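Local coordinates for protein trimethylamine-N-oxide reductase (Haemophilus influenzae, PDB 7L5I) that probably reduces S- or N-oxide substrates at a molybdenum centre carried by two pterin guanosine dinucleotides, as a member of the DMSO reductase family, at residues H280-Q285 against V366-M371; C763-A768 against T804-P809. All coordinates share one frame; numbering follows the deposited sequence.

Contact 1: residues H280-Q285 against V366-M371; sequences HTLVEQ and VTLASM
Leu282 and Met371 carry most of this near-parallel helix pair, in which the last turn of helix 271-284 lies beside the end of helix 359-372 within the molybdopterin oxidoreductase fold. The short axes run 18° apart but stay 11.1 Å from each other, so the backbones keep their distance and branched or flexible side chains span the gap. Leu282 is directed at the facing helix, and its CD1 methyl does the touching. It meets Leu368 CD1 methyl to methyl at 3.9 Å, the two side chains crossing at about a right angle, and reaches Met371 CB at 4.2 Å. Leu368 does not start out aimed at the other helix; with CG anti to the backbone N (chi1 180°), its CD1 end comes nearer to Leu282. Met371 runs extended through chi2 and then bends at chi3 (68°), a kink that lays its terminal methyl against Val283. Helix 300-307 adds Tyr300, which touches both Val283 and Met371, while Ala336 and Ala340 of helix 329-341 pack on Leu282. The interface is wholly apolar, built from methyl and methylene groups, and its shortest approach is the 3.6 Å between Val283 CG2 and Met371 CE.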
loop_
_atom_site.group_PDB
_atom_site.type_symbol
_atom_site.label_atom_id
_atom_site.label_comp_id
_atom_site.label_asym_id
_atom_site.label_seq_id
_atom_site.Cartn_x
_atom_site.Cartn_y
_atom_site.Cartn_z
ATOM N N HIS A 280 7.430 30.093 -4.602
ATOM C CA HIS A 280 8.144 31.364 -4.586
ATOM C C HIS A 280 7.988 32.090 -5.908
ATOM O O HIS A 280 7.800 33.315 -5.938
ATOM C CB HIS A 280 9.620 31.130 -4.263
ATOM C CG HIS A 280 10.416 32.389 -4.223
ATOM N ND1 HIS A 280 10.862 33.021 -5.363
ATOM C CD2 HIS A 280 10.818 33.155 -3.180
ATOM C CE1 HIS A 280 11.511 34.122 -5.021
ATOM N NE2 HIS A 280 11.496 34.229 -3.707
ATOM N N THR A 281 8.057 31.352 -7.018
ATOM C CA THR A 281 7.838 31.948 -8.330
ATOM C C THR A 281 6.428 32.512 -8.441
ATOM O O THR A 281 6.238 33.610 -8.983
ATOM C CB THR A 281 8.093 30.921 -9.436
ATOM O OG1 THR A 281 9.397 30.346 -9.289
ATOM C CG2 THR A 281 8.027 31.594 -10.826
ATOM N N LEU A 282 5.414 31.793 -7.924
ATOM C CA LEU A 282 4.064 32.352 -7.980
ATOM C C LEU A 282 4.016 33.728 -7.321
ATOM O O LEU A 282 3.380 34.653 -7.838
ATOM C CB LEU A 282 3.064 31.437 -7.290
ATOM C CG LEU A 282 2.844 30.088 -7.963
ATOM C CD1 LEU A 282 1.915 29.287 -7.072
ATOM C CD2 LEU A 282 2.286 30.243 -9.344
ATOM N N VAL A 283 4.613 33.854 -6.138
ATOM C CA VAL A 283 4.580 35.127 -5.418
ATOM C C VAL A 283 5.317 36.194 -6.215
ATOM O O VAL A 283 4.807 37.303 -6.419
ATOM C CB VAL A 283 5.175 34.954 -4.004
ATOM C CG1 VAL A 283 5.262 36.276 -3.298
ATOM C CG2 VAL A 283 4.309 34.016 -3.192
ATOM N N GLU A 284 6.520 35.855 -6.701
ATOM C CA GLU A 284 7.365 36.788 -7.457
ATOM C C GLU A 284 6.678 37.310 -8.713
ATOM O O GLU A 284 6.920 38.453 -9.113
ATOM C CB GLU A 284 8.667 36.065 -7.813
ATOM C CG GLU A 284 9.707 36.803 -8.618
ATOM C CD GLU A 284 10.956 35.943 -8.844
ATOM O OE1 GLU A 284 11.016 35.206 -9.859
ATOM O OE2 GLU A 284 11.866 35.983 -7.985
ATOM N N GLN A 285 5.822 36.501 -9.337
ATOM C CA GLN A 285 5.115 36.861 -10.568
ATOM C C GLN A 285 3.655 37.235 -10.348
ATOM O O GLN A 285 2.918 37.429 -11.330
ATOM C CB GLN A 285 5.203 35.720 -11.573
ATOM C CG GLN A 285 6.642 35.417 -11.925
ATOM C CD GLN A 285 6.811 34.503 -13.115
ATOM O OE1 GLN A 285 5.838 34.048 -13.710
ATOM N NE2 GLN A 285 8.064 34.236 -13.473
ATOM N N VAL A 366 -0.848 20.627 -0.701
ATOM C CA VAL A 366 -2.098 21.333 -0.407
ATOM C C VAL A 366 -1.856 22.833 -0.300
ATOM O O VAL A 366 -2.683 23.647 -0.726
ATOM C CB VAL A 366 -2.725 20.767 0.878
ATOM C CG1 VAL A 366 -3.871 21.639 1.333
ATOM C CG2 VAL A 366 -3.189 19.373 0.609
ATOM N N THR A 367 -0.715 23.219 0.268
ATOM C CA THR A 367 -0.345 24.633 0.341
ATOM C C THR A 367 -0.145 25.215 -1.054
ATOM O O THR A 367 -0.637 26.308 -1.374
ATOM C CB THR A 367 0.929 24.763 1.182
ATOM O OG1 THR A 367 0.665 24.363 2.539
ATOM C CG2 THR A 367 1.460 26.178 1.192
ATOM N N LEU A 368 0.568 24.494 -1.915
ATOM C CA LEU A 368 0.720 24.940 -3.298
ATOM C C LEU A 368 -0.629 25.073 -4.004
ATOM O O LEU A 368 -0.899 26.082 -4.676
ATOM C CB LEU A 368 1.649 23.973 -4.042
ATOM C CG LEU A 368 1.902 24.305 -5.492
ATOM C CD1 LEU A 368 2.533 25.697 -5.628
ATOM C CD2 LEU A 368 2.790 23.248 -6.146
ATOM N N ALA A 369 -1.500 24.065 -3.864
ATOM C CA ALA A 369 -2.822 24.129 -4.461
ATOM C C ALA A 369 -3.617 25.319 -3.926
ATOM O O ALA A 369 -4.390 25.948 -4.672
ATOM C CB ALA A 369 -3.574 22.812 -4.193
ATOM N N SER A 370 -3.438 25.646 -2.646
ATOM C CA SER A 370 -4.103 26.807 -2.061
ATOM C C SER A 370 -3.605 28.092 -2.692
ATOM O O SER A 370 -4.395 28.994 -2.990
ATOM C CB SER A 370 -3.866 26.841 -0.548
ATOM O OG SER A 370 -4.495 25.711 0.075
ATOM N N MET A 371 -2.297 28.194 -2.903
ATOM C CA MET A 371 -1.752 29.388 -3.543
ATOM C C MET A 371 -2.230 29.542 -4.983
ATOM O O MET A 371 -2.421 30.667 -5.460
ATOM C CB MET A 371 -0.224 29.342 -3.488
ATOM C CG MET A 371 0.331 29.416 -2.104
ATOM S SD MET A 371 2.124 29.335 -1.961
ATOM C CE MET A 371 2.582 30.904 -2.725
#

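Contact 2: residues C763-A768 against T804-P809; sequences CKNGCA and TVFKQP
Asn765 brings its amide nitrogen close to Phe806 CZ, and beside it the last methylene of Lys764, CE, rests against the Thr804 hydroxyl. Two loops meet here: 763-768, which begins on the last residue of strand 762-763 and runs on as loop, and 804-809, which opens with a type I beta turn from Thr804 to Lys807. In Asn765, CG lies anti to the backbone N (chi1 -170°), which carries the amide toward 804-809 until ND2 is 4.2 Å from Phe806 CZ. Amide and ring planes stand perpendicular, but the nitrogen approaches the ring obliquely. Asn765 ND2 is also 4.3 Å from Val805 CG1, the methyl that sits over the centre of one Phe806 face. The amide is fixed from outside the two loops: ND2 donates to Trp749 O, and OD1 accepts from Arg689. Lys764 is extended at first, then folds at chi3 (-75°) and chi4 (-57°), bringing CE to 3.8 Å from Thr804 OG1 while NZ forms a salt bridge with Asp751. The other carboxylate oxygen of Asp751 accepts from Thr804 N, and so the aspartate ties both loops together. Within 763-768, Cys763 SG collects three backbone N-H groups, the straightest from Cys767 N at 3.4 Å. One loop follows strand 762-763, which pairs in parallel with strand 726-733 of the mixed sheet, and the other comes after strand 790-795 of the same sheet.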
loop_
_atom_site.group_PDB
_atom_site.type_symbol
_atom_site.label_atom_id
_atom_site.label_comp_id
_atom_site.label_asym_id
_atom_site.label_seq_id
_atom_site.Cartn_x
_atom_site.Cartn_y
_atom_site.Cartn_z
ATOM N N CYS A 763 20.309 -11.216 0.209
ATOM C CA CYS A 763 19.124 -11.734 -0.479
ATOM C C CYS A 763 19.466 -12.056 -1.933
ATOM O O CYS A 763 19.886 -11.186 -2.701
ATOM C CB CYS A 763 17.974 -10.723 -0.417
ATOM S SG CYS A 763 16.529 -11.247 -1.353
ATOM N N LYS A 764 19.280 -13.315 -2.316
ATOM C CA LYS A 764 19.557 -13.756 -3.675
ATOM C C LYS A 764 18.551 -13.256 -4.702
ATOM O O LYS A 764 18.790 -13.392 -5.908
ATOM C CB LYS A 764 19.549 -15.287 -3.705
ATOM C CG LYS A 764 20.500 -15.931 -2.732
ATOM C CD LYS A 764 20.528 -17.465 -2.950
ATOM C CE LYS A 764 19.314 -18.175 -2.415
ATOM N NZ LYS A 764 19.153 -17.892 -0.983
ATOM N N ASN A 765 17.408 -12.735 -4.267
ATOM C CA ASN A 765 16.291 -12.500 -5.171
ATOM C C ASN A 765 15.998 -11.023 -5.389
ATOM O O ASN A 765 15.431 -10.679 -6.418
ATOM C CB ASN A 765 15.048 -13.225 -4.627
ATOM C CG ASN A 765 13.891 -13.246 -5.599
ATOM O OD1 ASN A 765 14.060 -13.332 -6.814
ATOM N ND2 ASN A 765 12.679 -13.178 -5.057
ATOM N N GLY A 766 16.391 -10.150 -4.477
ATOM C CA GLY A 766 16.256 -8.725 -4.721
ATOM C C GLY A 766 15.170 -8.044 -3.909
ATOM O O GLY A 766 14.511 -7.131 -4.399
ATOM N N CYS A 767 14.977 -8.478 -2.658
ATOM C CA CYS A 767 13.980 -7.866 -1.777
ATOM C C CYS A 767 14.449 -6.489 -1.320
ATOM O O CYS A 767 15.395 -6.375 -0.535
ATOM C CB CYS A 767 13.728 -8.758 -0.564
ATOM S SG CYS A 767 12.464 -8.061 0.572
ATOM N N ALA A 768 13.757 -5.439 -1.758
ATOM C CA ALA A 768 14.243 -4.083 -1.520
ATOM C C ALA A 768 14.363 -3.740 -0.047
ATOM O O ALA A 768 15.213 -2.927 0.332
ATOM C CB ALA A 768 13.319 -3.067 -2.202
ATOM N N THR A 804 15.803 -20.009 -4.304
ATOM C CA THR A 804 15.181 -21.200 -3.739
ATOM C C THR A 804 13.870 -20.922 -3.014
ATOM O O THR A 804 13.226 -21.863 -2.516
ATOM C CB THR A 804 16.172 -21.860 -2.764
ATOM O OG1 THR A 804 16.639 -20.878 -1.819
ATOM C CG2 THR A 804 17.369 -22.417 -3.523
ATOM N N VAL A 805 13.428 -19.663 -2.971
ATOM C CA VAL A 805 12.301 -19.298 -2.119
ATOM C C VAL A 805 10.950 -19.666 -2.702
ATOM O O VAL A 805 9.926 -19.494 -2.028
ATOM C CB VAL A 805 12.401 -17.786 -1.798
ATOM C CG1 VAL A 805 12.081 -16.933 -3.020
ATOM C CG2 VAL A 805 11.509 -17.462 -0.606
ATOM N N PHE A 806 10.904 -20.222 -3.906
ATOM C CA PHE A 806 9.637 -20.693 -4.449
ATOM C C PHE A 806 9.500 -22.213 -4.368
ATOM O O PHE A 806 8.507 -22.751 -4.850
ATOM C CB PHE A 806 9.465 -20.219 -5.899
ATOM C CG PHE A 806 9.604 -18.717 -6.077
ATOM C CD1 PHE A 806 8.764 -17.844 -5.409
ATOM C CD2 PHE A 806 10.587 -18.200 -6.894
ATOM C CE1 PHE A 806 8.893 -16.477 -5.556
ATOM C CE2 PHE A 806 10.733 -16.831 -7.056
ATOM C CZ PHE A 806 9.892 -15.965 -6.393
ATOM N N LYS A 807 10.454 -22.905 -3.752
ATOM C CA LYS A 807 10.397 -24.353 -3.604
ATOM C C LYS A 807 9.825 -24.731 -2.238
ATOM O O LYS A 807 9.829 -23.932 -1.298
ATOM C CB LYS A 807 11.786 -24.972 -3.754
ATOM C CG LYS A 807 12.551 -24.541 -5.004
ATOM C CD LYS A 807 13.813 -25.394 -5.221
ATOM C CE LYS A 807 14.605 -25.632 -3.928
ATOM N NZ LYS A 807 15.828 -26.476 -4.146
ATOM N N GLN A 808 9.352 -25.967 -2.129
ATOM C CA GLN A 808 8.933 -26.486 -0.830
ATOM C C GLN A 808 10.111 -26.448 0.141
ATOM O O GLN A 808 11.249 -26.740 -0.253
ATOM C CB GLN A 808 8.427 -27.928 -0.947
ATOM C CG GLN A 808 7.087 -28.078 -1.630
ATOM C CD GLN A 808 5.944 -27.623 -0.746
ATOM O OE1 GLN A 808 5.753 -28.127 0.364
ATOM N NE2 GLN A 808 5.165 -26.679 -1.242
ATOM N N PRO A 809 9.885 -26.121 1.409
ATOM C CA PRO A 809 10.997 -26.000 2.362
ATOM C C PRO A 809 11.533 -27.359 2.807
ATOM O O PRO A 809 10.967 -28.415 2.518
ATOM C CB PRO A 809 10.372 -25.240 3.541
ATOM C CG PRO A 809 8.949 -25.637 3.505
ATOM C CD PRO A 809 8.588 -25.798 2.035
#

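How the contacts relate
Both contacts are largely buried, yet they occupy opposite sides of the chain's centre, with centres about 48 Å apart and no elements in common. Contact 1 joins two helices of the molybdopterin oxidoreductase region through purely apolar side chains, though the end of 280-285 runs out to exposed residues. Contact 2 joins two loops next to a mixed sheet. The helix pair here meets through methyl and methylene groups, whereas the loop pair buries an amide and a lysine whose polar ends are held by Trp749, Arg689 and Asp751. The Leu368 side chain is about 12 Å and the Phe806 side chain about 10 Å from a bound guanosine dinucleotide cofactor.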